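Local structure of cystalysin (Treponema denticola, 1C7N) at residues Tyr148-Leu156 and Arg179-Ile189. The protein is a pyridoxal-5'-phosphate-dependent enzyme of the class I and II aminotransferase family. Sequence-based numbering, arbitrary orientation.
Sequences YYTIDFQKL and RVWKKDELQKI. Unlike the reference sequence in segment 148-156: Gln154 (reference Glu).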
ATOM      1  N   TYR A 148      -1.535 -35.025 -13.753  1.00 21.46           N
ATOM      2  CA  TYR A 148      -2.236 -34.016 -14.543  1.00 21.42           C
ATOM      3  C   TYR A 148      -3.538 -33.590 -13.879  1.00 20.63           C
ATOM      4  O   TYR A 148      -4.388 -34.427 -13.559  1.00 20.30           O
ATOM      5  CB  TYR A 148      -2.533 -34.517 -15.957  1.00 21.88           C
ATOM      6  CG  TYR A 148      -2.754 -33.375 -16.919  1.00 24.01           C
ATOM      7  CD1 TYR A 148      -1.688 -32.564 -17.311  1.00 24.93           C
ATOM      8  CD2 TYR A 148      -4.029 -33.061 -17.391  1.00 24.33           C
ATOM      9  CE1 TYR A 148      -1.880 -31.468 -18.143  1.00 25.85           C
ATOM     10  CE2 TYR A 148      -4.234 -31.960 -18.228  1.00 25.93           C
ATOM     11  CZ  TYR A 148      -3.152 -31.169 -18.594  1.00 25.55           C
ATOM     12  OH  TYR A 148      -3.326 -30.067 -19.396  1.00 27.91           O
ATOM     13  N   TYR A 149      -3.688 -32.281 -13.687  1.00 19.11           N
ATOM     14  CA  TYR A 149      -4.872 -31.720 -13.045  1.00 18.27           C
ATOM     15  C   TYR A 149      -5.916 -31.150 -14.001  1.00 17.71           C
ATOM     16  O   TYR A 149      -5.591 -30.399 -14.918  1.00 16.96           O
ATOM     17  CB  TYR A 149      -4.454 -30.633 -12.045  1.00 16.60           C
ATOM     18  CG  TYR A 149      -3.820 -31.175 -10.788  1.00 16.17           C
ATOM     19  CD1 TYR A 149      -2.460 -31.494 -10.741  1.00 15.12           C
ATOM     20  CD2 TYR A 149      -4.588 -31.398  -9.646  1.00 14.88           C
ATOM     21  CE1 TYR A 149      -1.885 -32.021  -9.582  1.00 15.06           C
ATOM     22  CE2 TYR A 149      -4.026 -31.927  -8.489  1.00 14.73           C
ATOM     23  CZ  TYR A 149      -2.678 -32.235  -8.461  1.00 14.04           C
ATOM     24  OH  TYR A 149      -2.135 -32.750  -7.312  1.00 15.50           O
ATOM     25  N   THR A 150      -7.176 -31.504 -13.762  1.00 17.72           N
ATOM     26  CA  THR A 150      -8.292 -31.041 -14.583  1.00 17.55           C
ATOM     27  C   THR A 150      -9.480 -30.615 -13.717  1.00 17.81           C
ATOM     28  O   THR A 150      -9.569 -30.980 -12.544  1.00 18.24           O
ATOM     29  CB  THR A 150      -8.757 -32.144 -15.560  1.00 17.07           C
ATOM     30  OG1 THR A 150      -8.995 -33.357 -14.829  1.00 16.57           O
ATOM     31  CG2 THR A 150      -7.700 -32.387 -16.632  1.00 16.66           C
ATOM     32  N   ILE A 151     -10.390 -29.854 -14.315  1.00 19.06           N
ATOM     33  CA  ILE A 151     -11.575 -29.340 -13.631  1.00 19.55           C
ATOM     34  C   ILE A 151     -12.711 -30.357 -13.508  1.00 19.49           C
ATOM     35  O   ILE A 151     -12.989 -31.100 -14.444  1.00 20.32           O
ATOM     36  CB  ILE A 151     -12.135 -28.107 -14.377  1.00 20.44           C
ATOM     37  CG1 ILE A 151     -11.051 -27.031 -14.504  1.00 21.90           C
ATOM     38  CG2 ILE A 151     -13.356 -27.568 -13.659  1.00 19.61           C
ATOM     39  CD1 ILE A 151     -10.585 -26.466 -13.193  1.00 22.91           C
ATOM     40  N   ASP A 152     -13.357 -30.393 -12.347  1.00 20.28           N
ATOM     41  CA  ASP A 152     -14.493 -31.293 -12.139  1.00 21.41           C
ATOM     42  C   ASP A 152     -15.717 -30.476 -12.547  1.00 21.82           C
ATOM     43  O   ASP A 152     -16.357 -29.844 -11.707  1.00 20.39           O
ATOM     44  CB  ASP A 152     -14.619 -31.693 -10.669  1.00 21.80           C
ATOM     45  CG  ASP A 152     -15.716 -32.718 -10.438  1.00 22.48           C
ATOM     46  OD1 ASP A 152     -16.654 -32.783 -11.265  1.00 22.61           O
ATOM     47  OD2 ASP A 152     -15.651 -33.446  -9.421  1.00 22.55           O
ATOM     48  N   PHE A 153     -16.035 -30.483 -13.836  1.00 23.32           N
ATOM     49  CA  PHE A 153     -17.158 -29.698 -14.340  1.00 25.45           C
ATOM     50  C   PHE A 153     -18.533 -30.067 -13.791  1.00 25.92           C
ATOM     51  O   PHE A 153     -19.348 -29.181 -13.526  1.00 26.36           O
ATOM     52  CB  PHE A 153     -17.168 -29.735 -15.869  1.00 25.89           C
ATOM     53  CG  PHE A 153     -15.925 -29.159 -16.489  1.00 26.35           C
ATOM     54  CD1 PHE A 153     -14.948 -29.990 -17.029  1.00 25.74           C
ATOM     55  CD2 PHE A 153     -15.723 -27.781 -16.517  1.00 26.65           C
ATOM     56  CE1 PHE A 153     -13.786 -29.458 -17.588  1.00 26.68           C
ATOM     57  CE2 PHE A 153     -14.565 -27.238 -17.074  1.00 26.13           C
ATOM     58  CZ  PHE A 153     -13.593 -28.079 -17.610  1.00 25.89           C
ATOM     59  N   GLN A 154     -18.799 -31.356 -13.615  1.00 26.76           N
ATOM     60  CA  GLN A 154     -20.088 -31.779 -13.084  1.00 27.97           C
ATOM     61  C   GLN A 154     -20.305 -31.157 -11.706  1.00 27.09           C
ATOM     62  O   GLN A 154     -21.359 -30.580 -11.430  1.00 26.43           O
ATOM     63  CB  GLN A 154     -20.157 -33.303 -12.968  1.00 30.51           C
ATOM     64  CG  GLN A 154     -19.898 -34.049 -14.266  1.00 35.14           C
ATOM     65  CD  GLN A 154     -20.176 -35.536 -14.137  1.00 37.79           C
ATOM     66  OE1 GLN A 154     -19.695 -36.190 -13.208  1.00 39.39           O
ATOM     67  NE2 GLN A 154     -20.951 -36.079 -15.072  1.00 38.97           N
ATOM     68  N   LYS A 155     -19.302 -31.279 -10.842  1.00 26.39           N
ATOM     69  CA  LYS A 155     -19.387 -30.723  -9.497  1.00 25.46           C
ATOM     70  C   LYS A 155     -19.459 -29.200  -9.543  1.00 25.18           C
ATOM     71  O   LYS A 155     -20.214 -28.585  -8.790  1.00 24.83           O
ATOM     72  CB  LYS A 155     -18.178 -31.152  -8.660  1.00 25.40           C
ATOM     73  CG  LYS A 155     -18.160 -30.542  -7.265  1.00 26.04           C
ATOM     74  CD  LYS A 155     -16.924 -30.947  -6.467  1.00 25.05           C
ATOM     75  CE  LYS A 155     -16.956 -32.417  -6.068  1.00 23.58           C
ATOM     76  NZ  LYS A 155     -15.839 -32.752  -5.135  1.00 21.04           N
ATOM     77  N   LEU A 156     -18.673 -28.592 -10.428  1.00 25.08           N
ATOM     78  CA  LEU A 156     -18.666 -27.138 -10.541  1.00 24.63           C
ATOM     79  C   LEU A 156     -20.030 -26.602 -10.966  1.00 25.26           C
ATOM     80  O   LEU A 156     -20.497 -25.596 -10.429  1.00 24.86           O
ATOM     81  CB  LEU A 156     -17.594 -26.675 -11.532  1.00 22.97           C
ATOM     82  CG  LEU A 156     -17.486 -25.158 -11.749  1.00 23.41           C
ATOM     83  CD1 LEU A 156     -17.205 -24.457 -10.422  1.00 23.23           C
ATOM     84  CD2 LEU A 156     -16.384 -24.860 -12.753  1.00 22.67           C
ATOM     85  N   ARG A 179      -0.952 -25.274 -13.951  1.00 12.83           N
ATOM     86  CA  ARG A 179      -1.848 -25.420 -15.099  1.00 12.78           C
ATOM     87  C   ARG A 179      -2.149 -24.099 -15.804  1.00 13.47           C
ATOM     88  O   ARG A 179      -2.393 -23.073 -15.158  1.00 13.06           O
ATOM     89  CB  ARG A 179      -3.191 -26.036 -14.678  1.00 13.48           C
ATOM     90  CG  ARG A 179      -3.261 -27.569 -14.608  1.00 11.95           C
ATOM     91  CD  ARG A 179      -2.817 -28.242 -15.906  1.00 13.83           C
ATOM     92  NE  ARG A 179      -3.366 -27.623 -17.107  1.00 13.43           N
ATOM     93  CZ  ARG A 179      -4.573 -27.864 -17.608  1.00 14.58           C
ATOM     94  NH1 ARG A 179      -5.387 -28.726 -17.016  1.00 15.18           N
ATOM     95  NH2 ARG A 179      -4.967 -27.237 -18.710  1.00 15.29           N
ATOM     96  N   VAL A 180      -2.107 -24.132 -17.132  1.00 12.59           N
ATOM     97  CA  VAL A 180      -2.458 -22.984 -17.959  1.00 13.46           C
ATOM     98  C   VAL A 180      -3.704 -23.515 -18.660  1.00 13.68           C
ATOM     99  O   VAL A 180      -3.617 -24.377 -19.530  1.00 13.80           O
ATOM    100  CB  VAL A 180      -1.373 -22.640 -18.996  1.00 13.69           C
ATOM    101  CG1 VAL A 180      -1.937 -21.669 -20.030  1.00 14.97           C
ATOM    102  CG2 VAL A 180      -0.170 -22.007 -18.301  1.00 12.69           C
ATOM    103  N   TRP A 181      -4.861 -23.011 -18.253  1.00 13.54           N
ATOM    104  CA  TRP A 181      -6.144 -23.473 -18.775  1.00 13.51           C
ATOM    105  C   TRP A 181      -6.368 -23.389 -20.275  1.00 14.02           C
ATOM    106  O   TRP A 181      -6.162 -22.345 -20.898  1.00 12.92           O
ATOM    107  CB  TRP A 181      -7.270 -22.756 -18.029  1.00 12.64           C
ATOM    108  CG  TRP A 181      -7.122 -22.892 -16.547  1.00 12.61           C
ATOM    109  CD1 TRP A 181      -6.849 -21.898 -15.652  1.00 11.32           C
ATOM    110  CD2 TRP A 181      -7.193 -24.108 -15.789  1.00 11.47           C
ATOM    111  NE1 TRP A 181      -6.743 -22.421 -14.383  1.00 11.92           N
ATOM    112  CE2 TRP A 181      -6.951 -23.779 -14.441  1.00 10.78           C
ATOM    113  CE3 TRP A 181      -7.435 -25.451 -16.122  1.00 11.92           C
ATOM    114  CZ2 TRP A 181      -6.944 -24.736 -13.419  1.00 12.05           C
ATOM    115  CZ3 TRP A 181      -7.429 -26.408 -15.107  1.00 10.72           C
ATOM    116  CH2 TRP A 181      -7.184 -26.043 -13.772  1.00 13.25           C
ATOM    117  N   LYS A 182      -6.799 -24.507 -20.851  1.00 14.20           N
ATOM    118  CA  LYS A 182      -7.055 -24.567 -22.284  1.00 17.01           C
ATOM    119  C   LYS A 182      -8.341 -23.832 -22.636  1.00 16.67           C
ATOM    120  O   LYS A 182      -9.212 -23.645 -21.786  1.00 15.68           O
ATOM    121  CB  LYS A 182      -7.138 -26.027 -22.750  1.00 18.61           C
ATOM    122  CG  LYS A 182      -5.786 -26.731 -22.804  1.00 20.11           C
ATOM    123  CD  LYS A 182      -5.873 -28.061 -23.542  1.00 25.00           C
ATOM    124  CE  LYS A 182      -6.071 -29.228 -22.597  1.00 25.39           C
ATOM    125  NZ  LYS A 182      -4.846 -29.484 -21.783  1.00 27.11           N
ATOM    126  N   LYS A 183      -8.454 -23.415 -23.892  1.00 17.89           N
ATOM    127  CA  LYS A 183      -9.631 -22.690 -24.351  1.00 19.68           C
ATOM    128  C   LYS A 183     -10.936 -23.451 -24.166  1.00 20.03           C
ATOM    129  O   LYS A 183     -11.960 -22.852 -23.830  1.00 20.14           O
ATOM    130  CB  LYS A 183      -9.458 -22.284 -25.817  1.00 21.32           C
ATOM    131  CG  LYS A 183      -8.785 -20.919 -25.984  1.00 24.28           C
ATOM    132  CD  LYS A 183      -8.337 -20.669 -27.418  1.00 26.65           C
ATOM    133  CE  LYS A 183      -8.156 -19.177 -27.684  1.00 28.75           C
ATOM    134  NZ  LYS A 183      -7.254 -18.504 -26.706  1.00 29.31           N
ATOM    135  N   ASP A 184     -10.909 -24.767 -24.363  1.00 20.85           N
ATOM    136  CA  ASP A 184     -12.127 -25.557 -24.205  1.00 20.81           C
ATOM    137  C   ASP A 184     -12.559 -25.617 -22.747  1.00 20.02           C
ATOM    138  O   ASP A 184     -13.755 -25.626 -22.445  1.00 18.38           O
ATOM    139  CB  ASP A 184     -11.930 -26.979 -24.727  1.00 24.79           C
ATOM    140  CG  ASP A 184     -13.232 -27.750 -24.792  1.00 28.36           C
ATOM    141  OD1 ASP A 184     -13.189 -28.998 -24.875  1.00 32.88           O
ATOM    142  OD2 ASP A 184     -14.305 -27.102 -24.770  1.00 30.58           O
ATOM    143  N   GLU A 185     -11.581 -25.670 -21.847  1.00 18.52           N
ATOM    144  CA  GLU A 185     -11.856 -25.716 -20.416  1.00 17.70           C
ATOM    145  C   GLU A 185     -12.483 -24.388 -19.982  1.00 17.38           C
ATOM    146  O   GLU A 185     -13.457 -24.364 -19.230  1.00 18.49           O
ATOM    147  CB  GLU A 185     -10.557 -25.965 -19.637  1.00 17.65           C
ATOM    148  CG  GLU A 185      -9.867 -27.278 -19.978  1.00 16.55           C
ATOM    149  CD  GLU A 185      -8.526 -27.447 -19.270  1.00 15.84           C
ATOM    150  OE1 GLU A 185      -7.645 -26.577 -19.441  1.00 13.74           O
ATOM    151  OE2 GLU A 185      -8.353 -28.457 -18.551  1.00 13.69           O
ATOM    152  N   LEU A 186     -11.921 -23.283 -20.464  1.00 16.50           N
ATOM    153  CA  LEU A 186     -12.436 -21.958 -20.136  1.00 16.60           C
ATOM    154  C   LEU A 186     -13.844 -21.748 -20.692  1.00 17.50           C
ATOM    155  O   LEU A 186     -14.645 -21.023 -20.101  1.00 17.00           O
ATOM    156  CB  LEU A 186     -11.497 -20.865 -20.666  1.00 15.72           C
ATOM    157  CG  LEU A 186     -10.143 -20.736 -19.955  1.00 14.86           C
ATOM    158  CD1 LEU A 186      -9.318 -19.623 -20.596  1.00 15.45           C
ATOM    159  CD2 LEU A 186     -10.369 -20.456 -18.471  1.00 15.32           C
ATOM    160  N   GLN A 187     -14.142 -22.379 -21.827  1.00 18.97           N
ATOM    161  CA  GLN A 187     -15.463 -22.268 -22.443  1.00 19.59           C
ATOM    162  C   GLN A 187     -16.500 -22.943 -21.557  1.00 20.55           C
ATOM    163  O   GLN A 187     -17.563 -22.376 -21.298  1.00 20.88           O
ATOM    164  CB  GLN A 187     -15.468 -22.920 -23.831  1.00 21.35           C
ATOM    165  CG  GLN A 187     -14.688 -22.143 -24.889  1.00 23.49           C
ATOM    166  CD  GLN A 187     -15.398 -20.871 -25.335  1.00 25.26           C
ATOM    167  OE1 GLN A 187     -14.761 -19.917 -25.787  1.00 26.24           O
ATOM    168  NE2 GLN A 187     -16.723 -20.861 -25.226  1.00 23.95           N
ATOM    169  N   LYS A 188     -16.190 -24.151 -21.091  1.00 20.74           N
ATOM    170  CA  LYS A 188     -17.098 -24.898 -20.225  1.00 21.43           C
ATOM    171  C   LYS A 188     -17.385 -24.128 -18.942  1.00 21.77           C
ATOM    172  O   LYS A 188     -18.515 -24.114 -18.452  1.00 21.70           O
ATOM    173  CB  LYS A 188     -16.509 -26.261 -19.858  1.00 22.16           C
ATOM    174  CG  LYS A 188     -16.700 -27.359 -20.890  1.00 23.85           C
ATOM    175  CD  LYS A 188     -16.364 -28.711 -20.264  1.00 26.44           C
ATOM    176  CE  LYS A 188     -16.653 -29.870 -21.199  1.00 27.92           C
ATOM    177  NZ  LYS A 188     -16.447 -31.185 -20.512  1.00 29.64           N
ATOM    178  N   ILE A 189     -16.353 -23.499 -18.391  1.00 21.46           N
ATOM    179  CA  ILE A 189     -16.521 -22.730 -17.168  1.00 21.27           C
ATOM    180  C   ILE A 189     -17.344 -21.482 -17.471  1.00 21.36           C
ATOM    181  O   ILE A 189     -18.207 -21.099 -16.683  1.00 22.02           O
ATOM    182  CB  ILE A 189     -15.160 -22.317 -16.571  1.00 20.08           C
ATOM    183  CG1 ILE A 189     -14.324 -23.569 -16.292  1.00 20.08           C
ATOM    184  CG2 ILE A 189     -15.379 -21.516 -15.278  1.00 18.93           C
ATOM    185  CD1 ILE A 189     -12.927 -23.279 -15.789  1.00 20.20           C
TER
HETATM  186  O   HOH W   1     -10.297 -29.531 -17.150  1.00 14.90           O
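In the PLP-binding domain of this aminotransferase-type fold, the second strand, 148-150, of a two-stranded antiparallel hairpin and the first turn of helix 153-160 lie against the loop 179-182 and the start of helix 183-195, with Arg179 and Phe153 as the two anchor points. Arg179 NH1 donates to Tyr149 O at 2.7 Å; the oxygen lies in the guanidinium plane and the nitrogen nearly in line with the C=O bond (169°). The guanidinium is sandwiched: Tyr148 OH sits 3.1 Å above its centre, too poorly angled to bond to its nitrogens, while Trp181 CE3 lies over the opposite face, displaced toward its rim. Bends at chi2 and chi3 fold the arginine chain back toward Glu185, whose OE1 takes NH2 on its syn lone pair in a salt bridge and Lys182 N on its anti lone pair at 2.6 Å. Two donors thus hold this carboxylate oxygen, which ties the N-cap residue Lys182 to the helix. Glu323 extends the network, with its OE1 paired to Arg179 NE in a salt bridge and its OE2 hydrogen-bonded to Tyr148 OH, so the arginine charge is probably shared between two carboxylates. A water bridges the segments as well, accepting from Ile151 N and donating to Glu185 OE2. Beyond this polar cluster the contact turns apolar: Ile151 CD1 meets the benzo end of Trp181 at CH2 (3.5 Å), obliquely to the ring. That indole sends NE1 to the carbonyl of Cys171, a residue of the PLP pocket. Farther along, Ile189 CG1 abuts the Phe153 edge at CE2, in the ring plane. The extended Lys188 chain crosses the ring at about a right angle, and its CD makes a CH-pi contact 3.6 Å from the Phe153 centroid, only 4° off the normal.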